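Local coordinates for putative branched-chain amino acid ABC transporter, periplasmic branched-chain amino acid-binding protein (Pseudomonas protegens Pf-5, PDB 4RU0) that probably captures branched-chain amino acids or related small solutes in the periplasm and delivers them to the membrane components of an ABC transporter for uptake, at residues 181-187 / 235-241; 210-214 / 229-233; 33-39 / 104-110. All coordinates share one frame; numbering follows the deposited sequence.

Interaction 1 of 3, residues 181-187 / 235-241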
loop_
_atom_site.group_PDB
_atom_site.type_symbol
_atom_site.label_atom_id
_atom_site.label_comp_id
_atom_site.label_asym_id
_atom_site.label_seq_id
_atom_site.Cartn_x
_atom_site.Cartn_y
_atom_site.Cartn_z
ATOM N N LYS A 181 -26.320 -13.058 0.433
ATOM C CA LYS A 181 -25.823 -11.930 1.206
ATOM C C LYS A 181 -25.752 -10.677 0.349
ATOM O O LYS A 181 -25.656 -10.757 -0.874
ATOM C CB LYS A 181 -24.445 -12.248 1.789
ATOM C CG LYS A 181 -24.468 -13.337 2.838
ATOM C CD LYS A 181 -25.203 -12.883 4.083
ATOM C CE LYS A 181 -25.703 -14.072 4.903
ATOM N NZ LYS A 181 -24.597 -14.947 5.368
ATOM N N LYS A 182 -25.807 -9.518 0.996
ATOM C CA LYS A 182 -25.631 -8.253 0.294
ATOM C C LYS A 182 -24.352 -7.578 0.753
ATOM O O LYS A 182 -24.093 -7.457 1.955
ATOM C CB LYS A 182 -26.818 -7.316 0.521
ATOM C CG LYS A 182 -28.126 -7.774 -0.096
ATOM C CD LYS A 182 -29.204 -6.736 0.139
ATOM C CE LYS A 182 -30.590 -7.299 -0.106
ATOM N NZ LYS A 182 -31.636 -6.282 0.220
ATOM N N ILE A 183 -23.551 -7.144 -0.211
ATOM C CA ILE A 183 -22.339 -6.415 0.084
ATOM C C ILE A 183 -22.354 -5.109 -0.690
ATOM O O ILE A 183 -22.341 -5.112 -1.918
ATOM C CB ILE A 183 -21.087 -7.233 -0.274
ATOM C CG1 ILE A 183 -21.068 -8.535 0.523
ATOM C CG2 ILE A 183 -19.814 -6.414 -0.021
ATOM C CD1 ILE A 183 -19.894 -9.427 0.207
ATOM N N ALA A 184 -22.405 -3.994 0.031
ATOM C CA ALA A 184 -22.439 -2.685 -0.609
ATOM C C ALA A 184 -21.053 -2.051 -0.600
ATOM O O ALA A 184 -20.380 -2.019 0.431
ATOM C CB ALA A 184 -23.454 -1.771 0.078
ATOM N N THR A 185 -20.634 -1.547 -1.754
ATOM C CA THR A 185 -19.384 -0.820 -1.838
ATOM C C THR A 185 -19.681 0.666 -2.003
ATOM O O THR A 185 -20.279 1.092 -3.001
ATOM C CB THR A 185 -18.494 -1.325 -3.002
ATOM O OG1 THR A 185 -18.135 -2.690 -2.770
ATOM C CG2 THR A 185 -17.223 -0.494 -3.107
ATOM N N LEU A 186 -19.287 1.437 -0.994
ATOM C CA LEU A 186 -19.411 2.886 -1.012
ATOM C C LEU A 186 -18.072 3.501 -1.413
ATOM O O LEU A 186 -17.126 3.504 -0.621
ATOM C CB LEU A 186 -19.844 3.399 0.360
ATOM C CG LEU A 186 -20.221 4.883 0.435
ATOM C CD1 LEU A 186 -21.427 5.142 -0.440
ATOM C CD2 LEU A 186 -20.504 5.290 1.866
ATOM N N TYR A 187 -17.976 4.004 -2.642
ATOM C CA TYR A 187 -16.672 4.413 -3.162
ATOM C C TYR A 187 -16.621 5.863 -3.625
ATOM O O TYR A 187 -17.555 6.371 -4.259
ATOM C CB TYR A 187 -16.240 3.500 -4.321
ATOM C CG TYR A 187 -17.095 3.598 -5.568
ATOM C CD1 TYR A 187 -16.784 4.503 -6.581
ATOM C CD2 TYR A 187 -18.213 2.786 -5.737
ATOM C CE1 TYR A 187 -17.564 4.602 -7.719
ATOM C CE2 TYR A 187 -19.001 2.875 -6.879
ATOM C CZ TYR A 187 -18.671 3.785 -7.864
ATOM O OH TYR A 187 -19.440 3.880 -9.000
ATOM N N PRO A 235 -27.696 -3.927 3.694
ATOM C CA PRO A 235 -26.701 -4.937 3.321
ATOM C C PRO A 235 -26.025 -5.518 4.556
ATOM O O PRO A 235 -26.035 -4.884 5.613
ATOM C CB PRO A 235 -25.703 -4.149 2.472
ATOM C CG PRO A 235 -25.756 -2.776 3.051
ATOM C CD PRO A 235 -27.218 -2.562 3.407
ATOM N N ASP A 236 -25.456 -6.713 4.418
ATOM C CA ASP A 236 -24.783 -7.386 5.525
ATOM C C ASP A 236 -23.444 -6.732 5.820
ATOM O O ASP A 236 -22.999 -6.714 6.960
ATOM C CB ASP A 236 -24.585 -8.872 5.210
ATOM C CG ASP A 236 -25.896 -9.577 4.884
ATOM O OD1 ASP A 236 -26.256 -9.660 3.687
ATOM O OD2 ASP A 236 -26.571 -10.043 5.825
ATOM N N TRP A 237 -22.806 -6.189 4.787
ATOM C CA TRP A 237 -21.511 -5.525 4.942
ATOM C C TRP A 237 -21.389 -4.291 4.052
ATOM O O TRP A 237 -21.965 -4.240 2.964
ATOM C CB TRP A 237 -20.368 -6.493 4.625
ATOM C CG TRP A 237 -20.312 -7.660 5.555
ATOM C CD1 TRP A 237 -20.940 -8.860 5.397
ATOM C CD2 TRP A 237 -19.594 -7.742 6.792
ATOM N NE1 TRP A 237 -20.662 -9.686 6.459
ATOM C CE2 TRP A 237 -19.839 -9.026 7.331
ATOM C CE3 TRP A 237 -18.771 -6.856 7.499
ATOM C CZ2 TRP A 237 -19.284 -9.448 8.543
ATOM C CZ3 TRP A 237 -18.220 -7.277 8.710
ATOM C CH2 TRP A 237 -18.480 -8.562 9.217
ATOM N N VAL A 238 -20.640 -3.298 4.523
ATOM C CA VAL A 238 -20.258 -2.179 3.671
ATOM C C VAL A 238 -18.742 -2.133 3.488
ATOM O O VAL A 238 -17.978 -2.060 4.456
ATOM C CB VAL A 238 -20.742 -0.827 4.234
ATOM C CG1 VAL A 238 -20.154 0.327 3.419
ATOM C CG2 VAL A 238 -22.264 -0.762 4.219
ATOM N N PHE A 239 -18.324 -2.215 2.232
ATOM C CA PHE A 239 -16.938 -2.042 1.834
ATOM C C PHE A 239 -16.722 -0.543 1.602
ATOM O O PHE A 239 -17.186 0.009 0.604
ATOM C CB PHE A 239 -16.648 -2.859 0.570
ATOM C CG PHE A 239 -15.184 -2.962 0.209
ATOM C CD1 PHE A 239 -14.190 -2.576 1.101
ATOM C CD2 PHE A 239 -14.809 -3.452 -1.032
ATOM C CE1 PHE A 239 -12.842 -2.676 0.755
ATOM C CE2 PHE A 239 -13.468 -3.558 -1.382
ATOM C CZ PHE A 239 -12.481 -3.167 -0.482
ATOM N N LEU A 240 -16.039 0.118 2.530
ATOM C CA LEU A 240 -15.921 1.568 2.481
ATOM C C LEU A 240 -14.662 2.003 1.746
ATOM O O LEU A 240 -13.559 1.919 2.283
ATOM C CB LEU A 240 -15.926 2.155 3.890
ATOM C CG LEU A 240 -15.950 3.678 3.934
ATOM C CD1 LEU A 240 -17.225 4.190 3.291
ATOM C CD2 LEU A 240 -15.803 4.199 5.357
ATOM N N ARG A 241 -14.835 2.554 0.561
ATOM C CA ARG A 241 -13.714 2.921 -0.276
ATOM C C ARG A 241 -13.829 4.393 -0.571
ATOM O O ARG A 241 -13.907 4.831 -1.678
ATOM C CB ARG A 241 -13.712 2.103 -1.555
ATOM C CG ARG A 241 -13.703 0.607 -1.325
ATOM C CD ARG A 241 -13.180 -0.163 -2.516
ATOM N NE ARG A 241 -11.781 0.112 -2.660
ATOM C CZ ARG A 241 -11.228 0.722 -3.689
ATOM N NH1 ARG A 241 -9.939 0.952 -3.675
ATOM N NH2 ARG A 241 -11.946 1.087 -4.712
#
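Ala184 and Leu186 each give an N-H to, and take one from, strand 237-241, which runs parallel to strand 182-188 with the two short axes 19° apart. The two are neighbours, first and third along the chain, in the 2-1-3 strand order of a Rossmann-like lobe, as in other type I periplasmic binding proteins. In the usual parallel pattern, Ala184 N donates to Trp237 O and Ala184 O accepts from Phe239 N (2.7 Å); Leu186 repeats this with Phe239 O and Arg241 N.

Where the strands begin, a side chain joins the pattern. Asp236 turns its carboxylate beside its own backbone N (chi1 -56°), and OD1 takes the N-H of Lys182 in a nearly straight bond of 2.7 Å. Asp236 N meanwhile donates to Lys182 O, so both polar backbone atoms of Lys182 are held by one residue. The aliphatic part of Lys181 crosses that carboxylate, CD being 3.4 Å from OD1, while its NZ goes on to a salt bridge with Glu172.

The two sheet faces differ. Ala184, Leu186, Val238 and Leu240 make an aliphatic layer in which Leu186 CD2 meets Leu240 CD1 at 3.7 Å. On the other face Ile183, Trp237 and Phe239 pack against helix 157-172. There Arg241, whose side chain lies about 7 Å from the bound pentaoxaheptadecane and forms a salt bridge with Asp267, lays its CD 3.6 Å above the plane of the Phe239 ring, toward the rim.

Interaction 2 of 3, residues 210-214 / 229-233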
loop_
_atom_site.group_PDB
_atom_site.type_symbol
_atom_site.label_atom_id
_atom_site.label_comp_id
_atom_site.label_asym_id
_atom_site.label_seq_id
_atom_site.Cartn_x
_atom_site.Cartn_y
_atom_site.Cartn_z
ATOM N N GLU A 210 -25.149 -10.307 -3.559
ATOM C CA GLU A 210 -25.620 -9.125 -4.259
ATOM C C GLU A 210 -24.544 -8.039 -4.223
ATOM O O GLU A 210 -24.106 -7.611 -3.160
ATOM C CB GLU A 210 -26.928 -8.623 -3.648
ATOM C CG GLU A 210 -27.656 -7.609 -4.506
ATOM C CD GLU A 210 -29.010 -7.228 -3.936
ATOM O OE1 GLU A 210 -29.676 -8.101 -3.332
ATOM O OE2 GLU A 210 -29.412 -6.057 -4.098
ATOM N N ASN A 211 -24.112 -7.612 -5.401
ATOM C CA ASN A 211 -23.052 -6.616 -5.542
ATOM C C ASN A 211 -23.618 -5.205 -5.708
ATOM O O ASN A 211 -23.993 -4.802 -6.802
ATOM C CB ASN A 211 -22.166 -6.980 -6.736
ATOM C CG ASN A 211 -21.092 -5.949 -7.015
ATOM O OD1 ASN A 211 -20.667 -5.206 -6.123
ATOM N ND2 ASN A 211 -20.638 -5.904 -8.261
ATOM N N ILE A 212 -23.688 -4.464 -4.610
ATOM C CA ILE A 212 -24.247 -3.119 -4.631
ATOM C C ILE A 212 -23.126 -2.084 -4.716
ATOM O O ILE A 212 -22.271 -2.010 -3.838
ATOM C CB ILE A 212 -25.112 -2.851 -3.375
ATOM C CG1 ILE A 212 -26.241 -3.882 -3.271
ATOM C CG2 ILE A 212 -25.679 -1.435 -3.392
ATOM C CD1 ILE A 212 -27.059 -3.758 -2.004
ATOM N N GLN A 213 -23.138 -1.289 -5.781
ATOM C CA GLN A 213 -22.104 -0.283 -6.018
ATOM C C GLN A 213 -22.651 1.138 -5.869
ATOM O O GLN A 213 -23.526 1.558 -6.624
ATOM C CB GLN A 213 -21.495 -0.473 -7.412
ATOM C CG GLN A 213 -20.671 -1.752 -7.568
ATOM C CD GLN A 213 -19.423 -1.766 -6.690
ATOM O OE1 GLN A 213 -18.957 -0.725 -6.228
ATOM N NE2 GLN A 213 -18.879 -2.954 -6.459
ATOM N N ILE A 214 -22.136 1.879 -4.895
ATOM C CA ILE A 214 -22.678 3.205 -4.591
ATOM C C ILE A 214 -21.602 4.293 -4.627
ATOM O O ILE A 214 -20.753 4.365 -3.737
ATOM C CB ILE A 214 -23.356 3.223 -3.209
ATOM C CG1 ILE A 214 -24.428 2.130 -3.116
ATOM C CG2 ILE A 214 -23.959 4.575 -2.940
ATOM C CD1 ILE A 214 -24.953 1.910 -1.705
ATOM N N GLN A 229 -30.036 4.911 1.040
ATOM C CA GLN A 229 -30.109 3.717 0.221
ATOM C C GLN A 229 -29.653 2.488 1.011
ATOM O O GLN A 229 -30.286 1.431 0.958
ATOM C CB GLN A 229 -29.262 3.877 -1.033
ATOM C CG GLN A 229 -29.190 2.620 -1.881
ATOM C CD GLN A 229 -28.388 2.830 -3.149
ATOM O OE1 GLN A 229 -28.140 3.965 -3.554
ATOM N NE2 GLN A 229 -27.965 1.736 -3.775
ATOM N N ILE A 230 -28.559 2.642 1.750
ATOM C CA ILE A 230 -27.988 1.548 2.521
ATOM C C ILE A 230 -28.927 1.103 3.639
ATOM O O ILE A 230 -29.053 -0.094 3.901
ATOM C CB ILE A 230 -26.613 1.950 3.097
ATOM C CG1 ILE A 230 -25.566 1.946 1.979
ATOM C CG2 ILE A 230 -26.191 1.018 4.223
ATOM C CD1 ILE A 230 -24.276 2.664 2.333
ATOM N N ARG A 231 -29.610 2.046 4.282
ATOM C CA ARG A 231 -30.580 1.660 5.304
ATOM C C ARG A 231 -31.767 0.922 4.676
ATOM O O ARG A 231 -32.265 -0.047 5.254
ATOM C CB ARG A 231 -31.067 2.871 6.102
ATOM C CG ARG A 231 -31.876 2.480 7.341
ATOM C CD ARG A 231 -32.359 3.702 8.105
ATOM N NE ARG A 231 -33.331 3.379 9.147
ATOM C CZ ARG A 231 -33.016 3.077 10.404
ATOM N NH1 ARG A 231 -31.745 3.040 10.782
ATOM N NH2 ARG A 231 -33.971 2.809 11.288
ATOM N N GLN A 232 -32.214 1.373 3.500
ATOM C CA GLN A 232 -33.291 0.695 2.773
ATOM C C GLN A 232 -32.910 -0.736 2.396
ATOM O O GLN A 232 -33.673 -1.673 2.610
ATOM C CB GLN A 232 -33.666 1.465 1.502
ATOM C CG GLN A 232 -34.539 2.693 1.713
ATOM C CD GLN A 232 -34.568 3.592 0.486
ATOM O OE1 GLN A 232 -33.696 3.505 -0.381
ATOM N NE2 GLN A 232 -35.569 4.459 0.404
ATOM N N GLN A 233 -31.726 -0.905 1.822
ATOM C CA GLN A 233 -31.327 -2.214 1.337
ATOM C C GLN A 233 -30.789 -3.105 2.459
ATOM O O GLN A 233 -30.764 -4.323 2.314
ATOM C CB GLN A 233 -30.293 -2.061 0.219
ATOM C CG GLN A 233 -30.893 -1.581 -1.097
ATOM C CD GLN A 233 -29.839 -1.299 -2.154
ATOM O OE1 GLN A 233 -28.888 -0.561 -1.909
ATOM N NE2 GLN A 233 -30.003 -1.887 -3.335
HETATM O O HOH W 1 -31.213 -4.803 -2.224
HETATM O O HOH W 2 -26.474 1.480 -6.166
#
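Ile214, Ile212 and Gln233 bring strand 210-214 and helix 229-233 together, the two short axes running nearly antiparallel (163°) and 11.3 Å apart. Ile214 loses the most surface to the contact. Its CD1 methyl lies 3.7 Å from Ile230 CG1, the purely apolar part of the contact, and its CG1 meets the amide nitrogen of Gln229, whose chain comes from the opposite direction. Ile212 faces the next turn of the helix: its CD1 sits at much the same distance, 3.7 Å, from CD, OE1 and NE2 of Gln233, so that a methyl rests on the whole amide group.

The two glutamines, one turn apart, roof the isoleucines with a polar pair. Gln229, with CG anti to the backbone N (chi1 175°) and an extended chain, lies so that its NE2 donates to Gln233 OE1 at 3.1 Å. The donor stands above the carbonyl plane of Gln233, yet the acceptor lies in the amide plane of Gln229. NE2 also donates to a water 2.8 Å away, which in turn donates to Gln213 O, tying helix to strand without a direct bond. A leucine at Gln229 would probably leave Gln233 OE1 without this donor and break the water link to the strand backbone. Farther along, a second water bonds to Glu210 OE2 and, weakly, to Gln233 NE2.

Strand 210-216, helix 224-233 and strand 237-241 follow one another as a beta-alpha-beta crossover, the recurring unit of Rossmann-like lobes.

Interaction 3 of 3, residues 33-39 / 104-110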
loop_
_atom_site.group_PDB
_atom_site.type_symbol
_atom_site.label_atom_id
_atom_site.label_comp_id
_atom_site.label_asym_id
_atom_site.label_seq_id
_atom_site.Cartn_x
_atom_site.Cartn_y
_atom_site.Cartn_z
ATOM N N GLN A 33 28.396 4.656 -1.806
ATOM C CA GLN A 33 27.137 4.429 -1.117
ATOM C C GLN A 33 26.003 4.143 -2.107
ATOM O O GLN A 33 26.111 4.455 -3.288
ATOM C CB GLN A 33 26.799 5.642 -0.248
ATOM C CG GLN A 33 27.931 6.059 0.686
ATOM C CD GLN A 33 27.734 7.450 1.264
ATOM O OE1 GLN A 33 27.267 8.359 0.579
ATOM N NE2 GLN A 33 28.094 7.621 2.531
ATOM N N GLN A 34 24.930 3.523 -1.618
ATOM C CA GLN A 34 23.732 3.275 -2.422
ATOM C C GLN A 34 22.706 4.371 -2.168
ATOM O O GLN A 34 22.305 4.597 -1.025
ATOM C CB GLN A 34 23.132 1.906 -2.102
ATOM C CG GLN A 34 21.770 1.656 -2.744
ATOM C CD GLN A 34 21.869 1.297 -4.212
ATOM O OE1 GLN A 34 22.339 0.214 -4.569
ATOM N NE2 GLN A 34 21.431 2.209 -5.077
ATOM N N PHE A 35 22.284 5.054 -3.229
ATOM C CA PHE A 35 21.370 6.181 -3.072
ATOM C C PHE A 35 19.921 5.737 -2.902
ATOM O O PHE A 35 19.420 4.886 -3.635
ATOM C CB PHE A 35 21.479 7.139 -4.259
ATOM C CG PHE A 35 20.608 8.354 -4.130
ATOM C CD1 PHE A 35 20.531 9.042 -2.926
ATOM C CD2 PHE A 35 19.876 8.818 -5.207
ATOM C CE1 PHE A 35 19.731 10.162 -2.801
ATOM C CE2 PHE A 35 19.079 9.940 -5.090
ATOM C CZ PHE A 35 19.006 10.613 -3.885
ATOM N N PHE A 36 19.256 6.337 -1.922
ATOM C CA PHE A 36 17.863 6.043 -1.632
ATOM C C PHE A 36 17.051 7.326 -1.717
ATOM O O PHE A 36 16.929 8.046 -0.728
ATOM C CB PHE A 36 17.728 5.417 -0.244
ATOM C CG PHE A 36 16.526 4.535 -0.086
ATOM C CD1 PHE A 36 16.662 3.155 -0.093
ATOM C CD2 PHE A 36 15.261 5.084 0.078
ATOM C CE1 PHE A 36 15.561 2.335 0.060
ATOM C CE2 PHE A 36 14.151 4.271 0.229
ATOM C CZ PHE A 36 14.301 2.894 0.220
ATOM N N PRO A 37 16.506 7.625 -2.905
ATOM C CA PRO A 37 15.751 8.864 -3.100
ATOM C C PRO A 37 14.485 8.892 -2.244
ATOM O O PRO A 37 13.790 7.878 -2.131
ATOM C CB PRO A 37 15.415 8.838 -4.594
ATOM C CG PRO A 37 15.456 7.399 -4.969
ATOM C CD PRO A 37 16.521 6.788 -4.117
ATOM N N LEU A 38 14.208 10.039 -1.630
ATOM C CA LEU A 38 13.022 10.187 -0.796
ATOM C C LEU A 38 12.146 11.339 -1.279
ATOM O O LEU A 38 12.477 12.508 -1.087
ATOM C CB LEU A 38 13.415 10.398 0.667
ATOM C CG LEU A 38 14.092 9.199 1.335
ATOM C CD1 LEU A 38 14.385 9.487 2.797
ATOM C CD2 LEU A 38 13.236 7.945 1.192
ATOM N N ALA A 39 11.033 10.993 -1.919
ATOM C CA ALA A 39 10.072 11.984 -2.389
ATOM C C ALA A 39 9.017 12.214 -1.313
ATOM O O ALA A 39 8.134 11.379 -1.108
ATOM C CB ALA A 39 9.428 11.535 -3.697
ATOM N N ALA A 104 26.336 8.482 -6.128
ATOM C CA ALA A 104 25.563 7.308 -5.715
ATOM C C ALA A 104 24.318 7.109 -6.582
ATOM O O ALA A 104 23.486 8.008 -6.683
ATOM C CB ALA A 104 25.172 7.427 -4.256
ATOM N N PRO A 105 24.186 5.922 -7.202
ATOM C CA PRO A 105 23.114 5.611 -8.158
ATOM C C PRO A 105 21.783 5.195 -7.516
ATOM O O PRO A 105 21.737 4.822 -6.345
ATOM C CB PRO A 105 23.701 4.447 -8.957
ATOM C CG PRO A 105 24.572 3.739 -7.967
ATOM C CD PRO A 105 25.136 4.804 -7.058
ATOM N N VAL A 106 20.710 5.256 -8.303
ATOM C CA VAL A 106 19.378 4.857 -7.854
ATOM C C VAL A 106 19.101 3.407 -8.231
ATOM O O VAL A 106 19.357 2.998 -9.361
ATOM C CB VAL A 106 18.279 5.764 -8.470
ATOM C CG1 VAL A 106 16.879 5.219 -8.172
ATOM C CG2 VAL A 106 18.424 7.197 -7.977
ATOM N N ALA A 107 18.588 2.629 -7.286
ATOM C CA ALA A 107 18.203 1.255 -7.576
ATOM C C ALA A 107 16.695 1.147 -7.785
ATOM O O ALA A 107 16.232 0.508 -8.727
ATOM C CB ALA A 107 18.650 0.331 -6.458
ATOM N N VAL A 108 15.938 1.778 -6.890
ATOM C CA VAL A 108 14.483 1.770 -6.939
ATOM C C VAL A 108 13.958 3.150 -6.574
ATOM O O VAL A 108 14.621 3.905 -5.859
ATOM C CB VAL A 108 13.873 0.728 -5.977
ATOM C CG1 VAL A 108 14.131 -0.689 -6.479
ATOM C CG2 VAL A 108 14.437 0.915 -4.588
ATOM N N TYR A 109 12.773 3.485 -7.077
ATOM C CA TYR A 109 12.199 4.796 -6.814
ATOM C C TYR A 109 10.750 4.718 -6.318
ATOM O O TYR A 109 9.906 4.043 -6.913
ATOM C CB TYR A 109 12.274 5.667 -8.069
ATOM C CG TYR A 109 11.917 7.108 -7.798
ATOM C CD1 TYR A 109 12.885 8.013 -7.385
ATOM C CD2 TYR A 109 10.609 7.560 -7.934
ATOM C CE1 TYR A 109 12.563 9.333 -7.120
ATOM C CE2 TYR A 109 10.278 8.877 -7.673
ATOM C CZ TYR A 109 11.258 9.759 -7.268
ATOM O OH TYR A 109 10.937 11.071 -7.005
ATOM N N GLN A 110 10.474 5.427 -5.226
ATOM C CA GLN A 110 9.135 5.467 -4.631
ATOM C C GLN A 110 8.593 6.888 -4.614
ATOM O O GLN A 110 8.961 7.684 -3.754
ATOM C CB GLN A 110 9.158 4.907 -3.209
ATOM C CG GLN A 110 9.508 3.437 -3.132
ATOM C CD GLN A 110 10.381 3.103 -1.935
ATOM O OE1 GLN A 110 11.340 3.814 -1.636
ATOM N NE2 GLN A 110 10.052 2.017 -1.245
HETATM O O HOH W 3 10.947 8.134 -2.071
HETATM O O HOH W 4 12.622 5.698 -3.325
#
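In the lobe that holds the N-terminus, strand 34-40 pairs with strand 76-82 on one flank, and on the other the irregular segment 104-110 packs through Phe35, Pro37 and Ala39. Its place is consistent with that of the third strand in the 2-1-3 order of a type I periplasmic binding protein, though regular strand pairing is lacking. The segments run in similar directions, 31° apart end to end, and one direct backbone bond joins them, from Phe35 N to Pro105 O at 3.2 Å.

Side chains do most of the joining. A chi1 of -177° swings the Phe35 ring away from its own N and alongside Val106, whose CG2 touches the ring edge 3.5 Å from CD2. Pro37 N lies over the centre of the same ring, and Phe97 meets it edge-to-face. Pro37 CG then reaches Tyr109 CD1 at 3.6 Å, while the hydroxyl end of that tyrosine abuts Ala39 CB.

Where the backbones diverge, water fills in. One molecule accepts from Ala39 N and lies close to Gln110 O and Pro37 O; another accepts from Gln110 N at 2.9 Å and lies close to Pro37 O and Gln110 OE1. Gln110, its NE2 weakly bonded to Asn333 O, brings OE1 within 3.4 Å of Phe36 CE2, the amide and ring planes being 59° apart.

The three contacts sample both lobes of the binding protein. Interactions 1 and 2 share one sheet, their centres 7 Å apart: strand 182-188 lies between the strand of 210-214 and that of 235-241, and helix 224-233 leads from one contact into the other. Interaction 1 is buried and built on regular backbone bonding, whereas interaction 2, at one edge strand of the sheet, is partly buried and lacks direct hydrogen bonds, relying on isoleucines, an amide pair and waters. Interaction 3, about 40 Å from interaction 1 between centres, lies on the opposite side of the chain's centre. It is likewise buried, but its segments are joined mainly by aromatic and proline packing and by water, with a single direct backbone hydrogen bond.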